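Local coordinates for glycoside hydrolase family 88 protein (Bacteroides vulgatus, PDB 4Q88) that probably acts as a hydrolase of glycoside hydrolase family 88, whose characterised members remove unsaturated uronic acids from oligosaccharides, although its own substrate is unknown, at residues F207-G211 and I321-G325; F240-K245 and L290-Y296; N24-Q28 and Y44-N48. All blocks are in the same frame, centred on the assembly; numbering follows the deposited sequence.

Contact 1: F207-G211 and I321-G325; sequences FWSRG and IQPVG
Arg210 presents the edge of its guanidinium to the backbone of Gln322 and Pro323, and one cation thereby grips two successive carbonyl oxygens. Arg210 NH2 donates to Gln322 O at 2.9 Å, with the oxygen near the guanidinium plane. Arg210 NH1 reaches Pro323 O at 3.2 Å, approaching from above the plane of that carbonyl, and adds a weak bond to Gln322 O at 3.3 Å. A bend at chi3 (72°) in the Arg210 chain turns the group to this position. Arg210 NH2 also hydrogen-bonds Ser273 OG, while the carboxylate of Glu271 accepts from Gln322 N.

The setting is that of the (α/α)6 barrel expected for this family: Trp208 is the N-cap of helix 209-225, whose first turn holds Arg210, and residues 321-325 lie in the loop between helices 293-311 and 341-358.

A second kind of bond joins side chain to side chain. Gln322 is extended, and its OE1 meets Trp208 NE1 at 2.9 Å in a nearly straight bond (165°), lying at the indole edge with the amide plane turned 81° from the ring. A water donates to the same OE1 and accepts weakly from Arg210 N.

Beyond the bonds there is little contact: Val324 CG2 comes no closer than 4.4 Å to Arg210 NH1, and Phe342 of helix 341-358 touches the side chains of Arg210, Ile321 and Val324.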
loop_
_atom_site.group_PDB
_atom_site.type_symbol
_atom_site.label_atom_id
_atom_site.label_comp_id
_atom_site.label_asym_id
_atom_site.label_seq_id
_atom_site.Cartn_x
_atom_site.Cartn_y
_atom_site.Cartn_z
ATOM N N PHE A 207 0.495 -16.912 -5.247
ATOM C CA PHE A 207 0.152 -15.500 -5.196
ATOM C C PHE A 207 0.449 -14.969 -3.798
ATOM O O PHE A 207 -0.169 -15.424 -2.812
ATOM C CB PHE A 207 -1.314 -15.276 -5.583
ATOM C CG PHE A 207 -1.632 -15.664 -7.001
ATOM C CD1 PHE A 207 -1.175 -14.886 -8.044
ATOM C CD2 PHE A 207 -2.443 -16.753 -7.273
ATOM C CE1 PHE A 207 -1.473 -15.202 -9.343
ATOM C CE2 PHE A 207 -2.734 -17.088 -8.563
ATOM C CZ PHE A 207 -2.249 -16.323 -9.612
ATOM N N TRP A 208 1.427 -14.065 -3.703
ATOM C CA TRP A 208 1.806 -13.534 -2.402
ATOM C C TRP A 208 0.778 -12.573 -1.877
ATOM O O TRP A 208 0.491 -11.560 -2.535
ATOM C CB TRP A 208 3.164 -12.857 -2.500
ATOM C CG TRP A 208 3.732 -12.338 -1.242
ATOM C CD1 TRP A 208 3.738 -12.950 -0.030
ATOM C CD2 TRP A 208 4.483 -11.133 -1.086
ATOM N NE1 TRP A 208 4.412 -12.161 0.898
ATOM C CE2 TRP A 208 4.872 -11.047 0.259
ATOM C CE3 TRP A 208 4.820 -10.078 -1.960
ATOM C CZ2 TRP A 208 5.658 -9.987 0.756
ATOM C CZ3 TRP A 208 5.556 -8.979 -1.434
ATOM C CH2 TRP A 208 5.937 -8.949 -0.089
ATOM N N SER A 209 0.313 -12.788 -0.647
ATOM C CA SER A 209 -0.721 -11.942 -0.029
ATOM C C SER A 209 -0.343 -10.487 0.108
ATOM O O SER A 209 -1.100 -9.613 -0.381
ATOM C CB SER A 209 -1.092 -12.453 1.395
ATOM O OG SER A 209 -2.081 -11.637 2.016
ATOM N N ARG A 210 0.777 -10.156 0.749
ATOM C CA ARG A 210 1.096 -8.715 0.918
ATOM C C ARG A 210 1.256 -8.089 -0.484
ATOM O O ARG A 210 0.817 -6.953 -0.707
ATOM C CB ARG A 210 2.344 -8.509 1.797
ATOM C CG ARG A 210 2.811 -7.118 1.690
ATOM C CD ARG A 210 3.659 -6.668 2.857
ATOM N NE ARG A 210 4.991 -7.245 2.913
ATOM C CZ ARG A 210 5.486 -7.913 3.954
ATOM N NH1 ARG A 210 6.770 -8.319 3.928
ATOM N NH2 ARG A 210 4.746 -8.181 5.011
ATOM N N GLY A 211 1.791 -8.825 -1.455
ATOM C CA GLY A 211 1.944 -8.319 -2.849
ATOM C C GLY A 211 0.593 -7.889 -3.443
ATOM O O GLY A 211 0.424 -6.775 -3.987
ATOM N N ILE A 321 2.873 -9.597 11.518
ATOM C CA ILE A 321 3.320 -8.979 10.260
ATOM C C ILE A 321 4.487 -9.755 9.675
ATOM O O ILE A 321 5.586 -9.858 10.274
ATOM C CB ILE A 321 3.645 -7.487 10.450
ATOM C CG1 ILE A 321 2.384 -6.734 10.876
ATOM C CG2 ILE A 321 4.220 -6.901 9.122
ATOM C CD1 ILE A 321 2.654 -5.395 11.511
ATOM N N GLN A 322 4.301 -10.294 8.464
ATOM C CA GLN A 322 5.358 -11.067 7.786
ATOM C C GLN A 322 6.573 -10.123 7.628
ATOM O O GLN A 322 6.422 -8.995 7.172
ATOM C CB GLN A 322 4.918 -11.500 6.391
ATOM C CG GLN A 322 6.022 -12.222 5.618
ATOM C CD GLN A 322 5.571 -12.723 4.258
ATOM O OE1 GLN A 322 4.520 -12.361 3.746
ATOM N NE2 GLN A 322 6.370 -13.587 3.672
ATOM N N PRO A 323 7.765 -10.586 7.958
ATOM C CA PRO A 323 8.956 -9.706 7.873
ATOM C C PRO A 323 9.382 -9.468 6.424
ATOM O O PRO A 323 8.861 -10.106 5.496
ATOM C CB PRO A 323 10.043 -10.502 8.591
ATOM C CG PRO A 323 9.517 -11.867 8.711
ATOM C CD PRO A 323 8.031 -11.774 8.781
ATOM N N VAL A 324 10.329 -8.559 6.252
ATOM C CA VAL A 324 10.839 -8.206 4.951
ATOM C C VAL A 324 12.050 -9.089 4.589
ATOM O O VAL A 324 12.975 -9.208 5.360
ATOM C CB VAL A 324 11.313 -6.744 4.941
ATOM C CG1 VAL A 324 11.827 -6.353 3.566
ATOM C CG2 VAL A 324 10.157 -5.838 5.351
ATOM N N GLY A 325 12.025 -9.627 3.393
ATOM C CA GLY A 325 13.234 -10.151 2.760
ATOM C C GLY A 325 13.751 -11.419 3.409
ATOM O O GLY A 325 14.961 -11.633 3.483
HETATM O O HOH W 1 1.805 -11.642 3.209
#

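Contact 2: F240-K245 and L290-Y296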
loop_
_atom_site.group_PDB
_atom_site.type_symbol
_atom_site.label_atom_id
_atom_site.label_comp_id
_atom_site.label_asym_id
_atom_site.label_seq_id
_atom_site.Cartn_x
_atom_site.Cartn_y
_atom_site.Cartn_z
ATOM N N PHE A 240 -10.105 -3.406 -10.168
ATOM C CA PHE A 240 -10.423 -3.406 -8.735
ATOM C C PHE A 240 -11.565 -4.357 -8.374
ATOM O O PHE A 240 -11.485 -5.108 -7.396
ATOM C CB PHE A 240 -10.751 -1.971 -8.322
ATOM C CG PHE A 240 -11.106 -1.820 -6.886
ATOM C CD1 PHE A 240 -10.124 -1.863 -5.899
ATOM C CD2 PHE A 240 -12.394 -1.508 -6.531
ATOM C CE1 PHE A 240 -10.433 -1.652 -4.557
ATOM C CE2 PHE A 240 -12.715 -1.318 -5.178
ATOM C CZ PHE A 240 -11.734 -1.401 -4.203
ATOM N N GLN A 241 -12.648 -4.308 -9.138
ATOM C CA GLN A 241 -13.788 -5.165 -8.874
ATOM C C GLN A 241 -13.466 -6.649 -9.063
ATOM O O GLN A 241 -13.941 -7.497 -8.294
ATOM C CB GLN A 241 -14.964 -4.762 -9.737
ATOM C CG GLN A 241 -15.526 -3.415 -9.312
ATOM C CD GLN A 241 -16.566 -2.899 -10.299
ATOM O OE1 GLN A 241 -16.502 -3.190 -11.544
ATOM N NE2 GLN A 241 -17.486 -2.082 -9.795
ATOM N N THR A 242 -12.696 -6.961 -10.104
ATOM C CA THR A 242 -12.283 -8.366 -10.324
ATOM C C THR A 242 -11.369 -8.877 -9.251
ATOM O O THR A 242 -11.517 -10.013 -8.777
ATOM C CB THR A 242 -11.580 -8.457 -11.660
ATOM O OG1 THR A 242 -12.454 -7.995 -12.699
ATOM C CG2 THR A 242 -11.156 -9.870 -11.950
HETATM N N MSE A 243 -10.392 -8.057 -8.823
HETATM C CA MSE A 243 -9.545 -8.466 -7.732
HETATM C C MSE A 243 -10.332 -8.657 -6.468
HETATM O O MSE A 243 -10.096 -9.588 -5.704
HETATM C CB MSE A 243 -8.430 -7.431 -7.424
HETATM C CG MSE A 243 -7.451 -7.244 -8.562
HETATM SE SE MSE A 243 -5.949 -6.154 -7.896
HETATM C CE MSE A 243 -5.146 -7.458 -6.648
ATOM N N ALA A 244 -11.322 -7.803 -6.229
ATOM C CA ALA A 244 -12.137 -7.934 -5.020
ATOM C C ALA A 244 -12.795 -9.318 -4.941
ATOM O O ALA A 244 -12.802 -9.973 -3.871
ATOM C CB ALA A 244 -13.233 -6.843 -4.965
ATOM N N LYS A 245 -13.327 -9.751 -6.056
ATOM C CA LYS A 245 -13.983 -11.026 -6.112
ATOM C C LYS A 245 -12.931 -12.189 -5.875
ATOM O O LYS A 245 -13.213 -13.164 -5.111
ATOM C CB LYS A 245 -14.666 -11.195 -7.440
ATOM C CG LYS A 245 -15.531 -12.428 -7.490
ATOM C CD LYS A 245 -16.474 -12.428 -8.679
ATOM C CE LYS A 245 -17.404 -13.634 -8.590
ATOM N NZ LYS A 245 -18.186 -13.793 -9.852
ATOM N N LEU A 290 -18.415 1.026 -5.344
ATOM C CA LEU A 290 -17.836 0.198 -6.389
ATOM C C LEU A 290 -17.906 -1.291 -6.078
ATOM O O LEU A 290 -17.753 -2.130 -6.986
ATOM C CB LEU A 290 -16.369 0.629 -6.611
ATOM C CG LEU A 290 -16.164 2.001 -7.230
ATOM C CD1 LEU A 290 -14.671 2.132 -7.488
ATOM C CD2 LEU A 290 -16.941 2.183 -8.541
ATOM N N LEU A 291 -18.209 -1.626 -4.812
ATOM C CA LEU A 291 -18.425 -2.990 -4.387
ATOM C C LEU A 291 -19.731 -3.122 -3.646
ATOM O O LEU A 291 -20.050 -2.287 -2.761
ATOM C CB LEU A 291 -17.292 -3.423 -3.451
ATOM C CG LEU A 291 -15.885 -3.331 -3.962
ATOM C CD1 LEU A 291 -14.934 -3.736 -2.849
ATOM C CD2 LEU A 291 -15.696 -4.240 -5.182
ATOM N N ASN A 292 -20.487 -4.148 -4.004
ATOM C CA ASN A 292 -21.782 -4.394 -3.424
ATOM C C ASN A 292 -21.686 -4.642 -1.909
ATOM O O ASN A 292 -20.967 -5.551 -1.451
ATOM C CB ASN A 292 -22.481 -5.578 -4.121
ATOM C CG ASN A 292 -23.834 -5.872 -3.530
ATOM O OD1 ASN A 292 -23.956 -6.513 -2.493
ATOM N ND2 ASN A 292 -24.882 -5.358 -4.181
ATOM N N ALA A 293 -22.395 -3.828 -1.133
ATOM C CA ALA A 293 -22.316 -3.928 0.338
ATOM C C ALA A 293 -22.762 -5.267 0.912
ATOM O O ALA A 293 -22.201 -5.736 1.885
ATOM C CB ALA A 293 -23.100 -2.771 1.006
ATOM N N ASP A 294 -23.814 -5.875 0.366
ATOM C CA ASP A 294 -24.314 -7.109 0.905
ATOM C C ASP A 294 -23.326 -8.262 0.632
ATOM O O ASP A 294 -23.112 -9.103 1.488
ATOM C CB ASP A 294 -25.684 -7.421 0.305
ATOM C CG ASP A 294 -26.755 -6.427 0.755
ATOM O OD1 ASP A 294 -26.690 -5.926 1.908
ATOM O OD2 ASP A 294 -27.657 -6.152 -0.057
ATOM N N ILE A 295 -22.714 -8.268 -0.542
ATOM C CA ILE A 295 -21.755 -9.313 -0.893
ATOM C C ILE A 295 -20.469 -9.178 -0.071
ATOM O O ILE A 295 -19.976 -10.153 0.484
ATOM C CB ILE A 295 -21.430 -9.270 -2.399
ATOM C CG1 ILE A 295 -22.657 -9.727 -3.176
ATOM C CG2 ILE A 295 -20.194 -10.139 -2.701
ATOM C CD1 ILE A 295 -22.539 -9.505 -4.669
ATOM N N TYR A 296 -19.945 -7.978 0.028
ATOM C CA TYR A 296 -18.625 -7.790 0.639
ATOM C C TYR A 296 -18.641 -7.455 2.110
ATOM O O TYR A 296 -17.601 -7.534 2.730
ATOM C CB TYR A 296 -17.780 -6.799 -0.133
ATOM C CG TYR A 296 -17.428 -7.357 -1.490
ATOM C CD1 TYR A 296 -16.439 -8.325 -1.620
ATOM C CD2 TYR A 296 -18.117 -6.984 -2.611
ATOM C CE1 TYR A 296 -16.162 -8.905 -2.848
ATOM C CE2 TYR A 296 -17.825 -7.527 -3.850
ATOM C CZ TYR A 296 -16.839 -8.514 -3.947
ATOM O OH TYR A 296 -16.556 -9.022 -5.166
HETATM O O HOH W 2 -16.563 -7.320 -7.273
#
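The Phe240 ring meets Leu291 obliquely, with Phe240 CE2 3.9 Å from Leu291 CG, and the ring of Phe216, from helix 209-225, stacks on Phe240. Tyr296, the other aromatic group, carries Ile295 CG2 over one face and has Asn292 N at its edge, while Ala244 O approaches obliquely, 3.7 Å from Tyr296 CE1. The third flat group is the amide of Gln241: Leu290 O lies near its plane and accepts from Gln241 NE2 at 2.8 Å, the N-H pointing onto a lone pair of the carbonyl.

Between these groups Leu291 fills the middle. With CG anti to the carbonyl carbon (chi1 -57°) and chi2 near 180°, CD2 of Leu291 comes within 3.6 Å of Ala244 CB. A water bridges the two segments, donating to Gln241 O at 2.8 Å and lying 2.7 Å from Tyr296 OH. An alanine in place of Gln241 removes the amide donor to Leu290 O, and the loop before helix 293-311 would probably be less firmly tied to helix 233-249. Helix 293-311 begins after Asn292, its N-cap, whose OD1 accepts from Ile295 N at 2.9 Å.

The contact thus sets the loop and first turn of helix 293-311 against the flank of helix 233-249. Helix 209-225 covers Phe240 and Ala244 through Phe216, and helix 272-287 closes in with Phe282 on Ala244, Trp284 on Leu290 and Ile286 on Tyr296.

Contact 3: N24-Q28 and Y44-N48; sequences NQRYQ and YHTGN
The ring of Tyr44 lies between the two helices, stacked on Tyr27 and with its hydroxyl reaching into a cluster of amides. The two rings form a face-to-face stack, their centroids 4.3 Å apart and their planes inclined by 30°. Tyr27 CE2 sits over the centre of the Tyr44 ring, whereas Tyr44 CD1 lies toward the rim of the Tyr27 ring, an offset that brings Tyr27 CD2 to 3.5 Å from Tyr44 CZ. The side chains slide past each other in opposite directions. In both tyrosines CG is anti to the backbone N (chi1 163° in Tyr44), which directs each ring into the gap from its own helix.

Beyond the stack, orientation decides the bonding. Tyr44 OH donates to Asn24 OD1 at 2.6 Å and accepts from Gln28 NE2 at 2.9 Å in an almost linear bond. The hydroxyl is therefore both giver and receiver, and its rotation is likely to be fixed by the pair. The Gln28 amide stands nearly perpendicular to the ring, while that of Asn24 is turned far less steeply. Asn24 uses its other end too: Asn24 ND2 donates to Asn48 OD1 at 2.9 Å, in the carbonyl plane, so that one amide bridges two residues of helix 39-55. Asn48 ND2 is satisfied in turn by Ser64 OG and Tyr60 O, extending the buried polar chain to helix 58-70, while Leu348 and Ile344 of helix 341-358 pack on Asn24 and Tyr27 respectively.

The segment axes come no closer than 12.3 Å, a spacing filled by the two tyrosine rings and bridged by amide side chains. Inclined at 136°, the segments are nearer antiparallel than parallel. Helices 13-30 and 39-55 follow each other in the chain, as in the helical hairpins from which the six-hairpin (α/α)6 barrel of this family is built.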
loop_
_atom_site.group_PDB
_atom_site.type_symbol
_atom_site.label_atom_id
_atom_site.label_comp_id
_atom_site.label_asym_id
_atom_site.label_seq_id
_atom_site.Cartn_x
_atom_site.Cartn_y
_atom_site.Cartn_z
ATOM N N ASN A 24 -1.483 4.716 16.989
ATOM C CA ASN A 24 -0.675 5.768 16.416
ATOM C C ASN A 24 0.163 6.457 17.482
ATOM O O ASN A 24 1.315 6.801 17.219
ATOM C CB ASN A 24 -1.503 6.783 15.620
ATOM C CG ASN A 24 -0.748 7.309 14.403
ATOM O OD1 ASN A 24 0.154 6.630 13.867
ATOM N ND2 ASN A 24 -1.075 8.525 13.976
ATOM N N GLN A 25 -0.403 6.656 18.673
ATOM C CA GLN A 25 0.364 7.286 19.751
ATOM C C GLN A 25 1.493 6.425 20.235
ATOM O O GLN A 25 2.573 6.939 20.479
ATOM C CB GLN A 25 -0.526 7.717 20.888
ATOM C CG GLN A 25 -1.305 8.925 20.436
ATOM C CD GLN A 25 -2.418 9.318 21.359
ATOM O OE1 GLN A 25 -2.486 8.876 22.509
ATOM N NE2 GLN A 25 -3.317 10.166 20.852
ATOM N N ARG A 26 1.267 5.130 20.321
ATOM C CA ARG A 26 2.339 4.197 20.699
ATOM C C ARG A 26 3.478 4.313 19.721
ATOM O O ARG A 26 4.642 4.465 20.116
ATOM C CB ARG A 26 1.827 2.770 20.754
ATOM C CG ARG A 26 2.877 1.745 21.222
ATOM C CD ARG A 26 2.571 0.351 20.726
ATOM N NE ARG A 26 3.761 -0.495 20.603
ATOM C CZ ARG A 26 4.446 -0.725 19.469
ATOM N NH1 ARG A 26 4.101 -0.154 18.281
ATOM N NH2 ARG A 26 5.511 -1.542 19.525
ATOM N N TYR A 27 3.165 4.274 18.422
ATOM C CA TYR A 27 4.233 4.319 17.423
ATOM C C TYR A 27 5.023 5.647 17.483
ATOM O O TYR A 27 6.259 5.644 17.522
ATOM C CB TYR A 27 3.663 4.070 16.005
ATOM C CG TYR A 27 4.750 4.028 15.009
ATOM C CD1 TYR A 27 5.455 2.856 14.791
ATOM C CD2 TYR A 27 5.117 5.152 14.312
ATOM C CE1 TYR A 27 6.506 2.818 13.908
ATOM C CE2 TYR A 27 6.167 5.130 13.425
ATOM C CZ TYR A 27 6.847 3.951 13.220
ATOM O OH TYR A 27 7.888 3.903 12.331
ATOM N N GLN A 28 4.313 6.783 17.536
ATOM C CA GLN A 28 4.982 8.078 17.522
ATOM C C GLN A 28 5.731 8.366 18.824
ATOM O O GLN A 28 6.749 9.059 18.799
ATOM C CB GLN A 28 4.005 9.218 17.189
ATOM C CG GLN A 28 3.432 9.074 15.783
ATOM C CD GLN A 28 2.591 10.236 15.317
ATOM O OE1 GLN A 28 2.454 11.251 15.996
ATOM N NE2 GLN A 28 2.059 10.111 14.108
ATOM N N TYR A 44 4.365 3.851 6.474
ATOM C CA TYR A 44 3.833 4.255 7.773
ATOM C C TYR A 44 3.229 5.680 7.586
ATOM O O TYR A 44 2.078 5.940 7.976
ATOM C CB TYR A 44 4.845 4.230 8.914
ATOM C CG TYR A 44 4.251 5.069 10.042
ATOM C CD1 TYR A 44 3.224 4.578 10.836
ATOM C CD2 TYR A 44 4.615 6.407 10.172
ATOM C CE1 TYR A 44 2.597 5.402 11.801
ATOM C CE2 TYR A 44 4.012 7.230 11.129
ATOM C CZ TYR A 44 3.014 6.720 11.933
ATOM O OH TYR A 44 2.368 7.546 12.809
ATOM N N HIS A 45 3.991 6.592 6.949
ATOM C CA HIS A 45 3.471 7.961 6.733
ATOM C C HIS A 45 2.216 8.000 5.907
ATOM O O HIS A 45 1.390 8.853 6.156
ATOM C CB HIS A 45 4.540 8.936 6.255
ATOM C CG HIS A 45 5.503 9.261 7.339
ATOM N ND1 HIS A 45 5.209 10.189 8.314
ATOM C CD2 HIS A 45 6.655 8.663 7.720
ATOM C CE1 HIS A 45 6.197 10.224 9.187
ATOM N NE2 HIS A 45 7.068 9.282 8.865
ATOM N N THR A 46 2.041 7.150 4.896
ATOM C CA THR A 46 0.712 7.053 4.236
ATOM C C THR A 46 -0.430 6.730 5.217
ATOM O O THR A 46 -1.518 7.317 5.137
ATOM C CB THR A 46 0.692 6.089 3.002
ATOM O OG1 THR A 46 0.791 4.706 3.380
ATOM C CG2 THR A 46 1.803 6.438 2.062
ATOM N N GLY A 47 -0.189 5.851 6.174
ATOM C CA GLY A 47 -1.151 5.587 7.219
ATOM C C GLY A 47 -1.409 6.775 8.106
ATOM O O GLY A 47 -2.553 7.133 8.399
ATOM N N ASN A 48 -0.330 7.434 8.517
ATOM C CA ASN A 48 -0.464 8.639 9.348
ATOM C C ASN A 48 -1.250 9.732 8.639
ATOM O O ASN A 48 -2.113 10.398 9.233
ATOM C CB ASN A 48 0.900 9.153 9.773
ATOM C CG ASN A 48 0.796 10.231 10.852
ATOM O OD1 ASN A 48 0.109 10.054 11.846
ATOM N ND2 ASN A 48 1.486 11.310 10.669
#

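The three contacts join parts of one helical fold at different ranges in sequence. Contact 3 is the most local and closes before the others open; contact 1 joins segments whose closest ends are 110 residues apart, and contact 2 falls wholly within that span. Contacts 1 and 2 have centres about 23 Å apart and nearest atoms about 6 Å apart, and they are linked by the consecutive helices 209-225 and 233-249. Helix 341-358 packs on residues of both contacts 1 and 3, whose centres are about 20 Å apart. Contacts 2 and 3 are the most distant, about 28 Å between centres. An ethanediol, probably from the crystallisation liquor, lies about 4 Å from the side chain of Gln241 in contact 2.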